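PDB 3PE8: enoyl-CoA hydratase from Mycobacterium smegmatis, which binds zinc and probably catalyses the reversible addition of water to the double bond of enoyl-CoA thioesters, as a crotonase-family lyase. Local coordinates for residues F41-V54 with S85-G97. Residues are numbered along the deposited sequence; the frame is centred on the assembly and turned at random.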
# COMPACT_ATOMS: atom_id res chain seq x y z
N PHE A 41 10.18 24.04 21.28
CA PHE A 41 8.92 23.29 21.29
C PHE A 41 9.14 21.80 21.06
O PHE A 41 8.63 20.94 21.81
CB PHE A 41 7.97 23.85 20.24
CG PHE A 41 6.68 23.11 20.13
CD1 PHE A 41 5.74 23.17 21.15
CD2 PHE A 41 6.45 22.28 19.04
CE1 PHE A 41 4.56 22.44 21.05
CE2 PHE A 41 5.26 21.56 18.95
CZ PHE A 41 4.33 21.64 19.97
N PHE A 42 9.90 21.47 20.02
CA PHE A 42 10.13 20.08 19.69
C PHE A 42 10.90 19.37 20.79
O PHE A 42 10.63 18.21 21.11
CB PHE A 42 10.74 19.91 18.29
CG PHE A 42 9.80 20.32 17.17
CD1 PHE A 42 8.55 19.70 17.04
CD2 PHE A 42 10.12 21.33 16.29
CE1 PHE A 42 7.66 20.10 16.05
CE2 PHE A 42 9.21 21.72 15.29
CZ PHE A 42 8.00 21.08 15.16
N ARG A 43 11.86 20.07 21.42
CA ARG A 43 12.55 19.53 22.57
C ARG A 43 11.61 19.31 23.77
O ARG A 43 11.70 18.32 24.46
CB ARG A 43 13.74 20.43 22.98
CG ARG A 43 14.50 19.94 24.20
CD ARG A 43 15.78 20.76 24.41
NE ARG A 43 15.44 22.14 24.79
CZ ARG A 43 15.62 23.24 24.05
NH1 ARG A 43 16.17 23.20 22.83
NH2 ARG A 43 15.23 24.41 24.55
N ALA A 44 10.70 20.25 23.99
CA ALA A 44 9.73 20.13 25.08
C ALA A 44 8.80 18.91 24.90
O ALA A 44 8.47 18.24 25.89
CB ALA A 44 8.90 21.44 25.21
N LEU A 45 8.43 18.60 23.67
CA LEU A 45 7.65 17.40 23.39
C LEU A 45 8.41 16.13 23.77
O LEU A 45 7.88 15.24 24.45
CB LEU A 45 7.19 17.34 21.92
CG LEU A 45 6.05 18.29 21.51
CD1 LEU A 45 5.81 18.19 20.00
CD2 LEU A 45 4.77 18.05 22.31
N SER A 46 9.68 16.07 23.37
CA SER A 46 10.53 14.95 23.68
C SER A 46 10.74 14.83 25.18
O SER A 46 10.70 13.73 25.77
CB SER A 46 11.89 15.12 22.99
OG SER A 46 11.72 14.77 21.65
N ASP A 47 10.92 15.96 25.83
CA ASP A 47 11.15 15.96 27.27
C ASP A 47 9.90 15.45 28.00
O ASP A 47 10.00 14.69 28.97
CB ASP A 47 11.54 17.36 27.78
CG ASP A 47 13.00 17.74 27.49
OD1 ASP A 47 13.85 16.90 27.13
OD2 ASP A 47 13.32 18.93 27.67
N ALA A 48 8.70 15.86 27.52
CA ALA A 48 7.44 15.41 28.10
C ALA A 48 7.31 13.89 27.94
O ALA A 48 6.91 13.20 28.87
CB ALA A 48 6.25 16.14 27.45
N GLN A 49 7.67 13.38 26.78
CA GLN A 49 7.62 11.94 26.54
C GLN A 49 8.49 11.18 27.52
O GLN A 49 8.12 10.08 27.98
CB GLN A 49 8.03 11.63 25.09
CG GLN A 49 8.10 10.16 24.78
CD GLN A 49 6.76 9.47 24.87
OE1 GLN A 49 5.73 10.06 24.56
NE2 GLN A 49 6.78 8.18 25.22
N ASN A 50 9.66 11.74 27.81
CA ASN A 50 10.65 11.09 28.68
C ASN A 50 10.43 11.28 30.19
O ASN A 50 11.06 10.60 31.02
CB ASN A 50 12.06 11.57 28.30
CG ASN A 50 12.46 11.16 26.90
OD1 ASN A 50 12.00 10.14 26.39
ND2 ASN A 50 13.33 11.96 26.27
N ASP A 51 9.52 12.18 30.55
CA ASP A 51 9.34 12.58 31.93
C ASP A 51 8.26 11.73 32.57
O ASP A 51 7.09 11.82 32.20
CB ASP A 51 8.97 14.07 32.02
CG ASP A 51 9.06 14.62 33.44
OD1 ASP A 51 8.90 13.82 34.41
OD2 ASP A 51 9.34 15.84 33.58
N ASP A 52 8.64 10.92 33.55
CA ASP A 52 7.70 10.04 34.20
C ASP A 52 6.61 10.77 35.02
O ASP A 52 5.62 10.14 35.38
CB ASP A 52 8.43 9.03 35.12
CG ASP A 52 9.23 7.98 34.34
OD1 ASP A 52 9.10 7.88 33.12
OD2 ASP A 52 10.00 7.21 34.98
N ASP A 53 6.77 12.07 35.26
CA ASP A 53 5.76 12.88 35.94
C ASP A 53 4.61 13.33 35.00
O ASP A 53 3.63 13.91 35.48
CB ASP A 53 6.40 14.11 36.58
CG ASP A 53 7.42 13.75 37.68
OD1 ASP A 53 7.25 12.72 38.36
OD2 ASP A 53 8.40 14.50 37.83
N VAL A 54 4.72 13.01 33.71
CA VAL A 54 3.75 13.51 32.71
C VAL A 54 3.02 12.36 32.03
O VAL A 54 3.64 11.40 31.55
CB VAL A 54 4.50 14.31 31.63
CG1 VAL A 54 3.53 14.76 30.49
CG2 VAL A 54 5.22 15.53 32.28
N SER A 85 12.56 19.75 7.03
CA SER A 85 12.15 18.40 7.35
C SER A 85 11.25 18.43 8.56
O SER A 85 11.32 19.38 9.37
CB SER A 85 13.37 17.49 7.61
OG SER A 85 14.06 17.86 8.79
N PRO A 86 10.40 17.40 8.71
CA PRO A 86 9.57 17.37 9.91
C PRO A 86 10.39 17.08 11.17
O PRO A 86 11.44 16.44 11.10
CB PRO A 86 8.55 16.25 9.61
CG PRO A 86 9.21 15.39 8.61
CD PRO A 86 10.11 16.27 7.80
N LYS A 87 9.92 17.64 12.28
CA LYS A 87 10.60 17.57 13.58
C LYS A 87 9.73 17.00 14.71
O LYS A 87 10.25 16.72 15.78
CB LYS A 87 10.99 18.99 14.00
CG LYS A 87 11.97 19.70 13.04
CD LYS A 87 13.33 19.11 13.09
CE LYS A 87 14.24 19.84 12.09
NZ LYS A 87 15.53 19.15 11.92
N TRP A 88 8.42 16.84 14.51
CA TRP A 88 7.57 16.41 15.60
C TRP A 88 7.98 14.99 15.96
O TRP A 88 7.99 14.13 15.07
CB TRP A 88 6.11 16.45 15.17
CG TRP A 88 5.11 16.19 16.26
CD1 TRP A 88 4.85 14.98 16.87
CD2 TRP A 88 4.22 17.12 16.84
NE1 TRP A 88 3.85 15.12 17.80
CE2 TRP A 88 3.44 16.43 17.79
CE3 TRP A 88 3.96 18.49 16.62
CZ2 TRP A 88 2.44 17.07 18.53
CZ3 TRP A 88 2.99 19.10 17.34
CH2 TRP A 88 2.21 18.40 18.28
N PRO A 89 8.33 14.74 17.24
CA PRO A 89 8.93 13.46 17.64
C PRO A 89 7.93 12.32 17.83
O PRO A 89 6.72 12.56 17.93
CB PRO A 89 9.59 13.81 18.99
CG PRO A 89 8.69 14.87 19.54
CD PRO A 89 8.31 15.70 18.35
N ASP A 90 8.42 11.08 17.82
CA ASP A 90 7.59 9.93 18.12
C ASP A 90 7.21 10.00 19.60
O ASP A 90 8.07 10.16 20.47
CB ASP A 90 8.32 8.62 17.84
CG ASP A 90 7.43 7.40 18.05
OD1 ASP A 90 6.23 7.45 17.74
OD2 ASP A 90 7.97 6.36 18.50
N MET A 91 5.92 9.89 19.88
CA MET A 91 5.40 10.02 21.23
C MET A 91 4.36 8.93 21.44
O MET A 91 3.63 8.58 20.51
CB MET A 91 4.76 11.40 21.41
CG MET A 91 5.77 12.54 21.39
SD MET A 91 4.92 14.10 21.64
CE MET A 91 4.54 13.99 23.40
N THR A 92 4.27 8.42 22.66
CA THR A 92 3.19 7.50 23.03
C THR A 92 2.24 8.14 24.02
O THR A 92 1.21 7.55 24.32
CB THR A 92 3.72 6.22 23.63
OG1 THR A 92 4.38 6.49 24.88
CG2 THR A 92 4.67 5.51 22.63
N LYS A 93 2.58 9.33 24.53
CA LYS A 93 1.67 10.08 25.41
C LYS A 93 0.77 11.00 24.57
O LYS A 93 1.25 11.66 23.66
CB LYS A 93 2.50 10.90 26.41
CG LYS A 93 3.37 10.03 27.32
CD LYS A 93 4.13 10.81 28.33
CE LYS A 93 5.07 9.91 29.10
NZ LYS A 93 5.95 10.71 29.99
N PRO A 94 -0.52 11.08 24.90
CA PRO A 94 -1.40 11.87 24.09
C PRO A 94 -1.12 13.36 24.11
O PRO A 94 -0.79 13.91 25.15
CB PRO A 94 -2.77 11.63 24.73
CG PRO A 94 -2.65 10.45 25.54
CD PRO A 94 -1.23 10.28 25.90
N VAL A 95 -1.28 14.00 22.95
CA VAL A 95 -1.13 15.44 22.77
C VAL A 95 -2.46 16.03 22.32
O VAL A 95 -3.01 15.66 21.28
CB VAL A 95 -0.06 15.80 21.71
CG1 VAL A 95 0.05 17.33 21.55
CG2 VAL A 95 1.31 15.24 22.14
N ILE A 96 -3.00 16.91 23.15
CA ILE A 96 -4.28 17.60 22.93
C ILE A 96 -3.93 19.01 22.48
O ILE A 96 -3.18 19.72 23.17
CB ILE A 96 -5.11 17.72 24.21
CG1 ILE A 96 -5.54 16.35 24.69
CG2 ILE A 96 -6.38 18.65 23.95
CD1 ILE A 96 -5.97 16.32 26.18
N GLY A 97 -4.41 19.41 21.30
CA GLY A 97 -4.26 20.80 20.85
C GLY A 97 -5.46 21.59 21.28
O GLY A 97 -6.61 21.23 20.91
O HOH W 1 7.66 8.67 31.01
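Lys93 reaches the C-terminal end of helix 35-50 with its side chain running straight out from CG, which carries NZ into a cluster of backbone carbonyls. NZ donates to Ala48 O at 2.9 Å, in the carbonyl plane, to Val54 O, tilted 24° from the Val54 carbonyl plane, and to Gln49 O from well above the Gln49 carbonyl plane; NZ also donates to a water, which in turn donates to Asp52 OD1. Gln49 both gives and takes. Its CG stands anti to the backbone N (chi1 176°) and a turn at the second torsion lays the amide across Thr92: NE2 donates to Thr92 OG1 at 3.0 Å, nearly in the amide plane, while OE1 takes Lys93 N on a lone pair (3.2 Å) and Thr92 N from above the plane.

Toward Phe42 the contact turns apolar. Leu45 CD1 sits over the centre of the Trp88 six-membered ring, 3.6 Å from its centroid, and Phe41 directs its edge at Trp88 in an offset edge-to-face pair, planes at 64°. Lys87 CB covers one face of Phe42 (3.5 Å to the centroid). Between the two zones, Leu45 CB meets Pro89 CG, and Met91 SD lies 4.0 Å from Leu45 CB.

The segment 85-97 thus lines the helix before entering strand 95-99 of the crotonase-fold sheet. A lysine ammonium at carbonyls of the helix end would probably offset the negative end of the helix dipole.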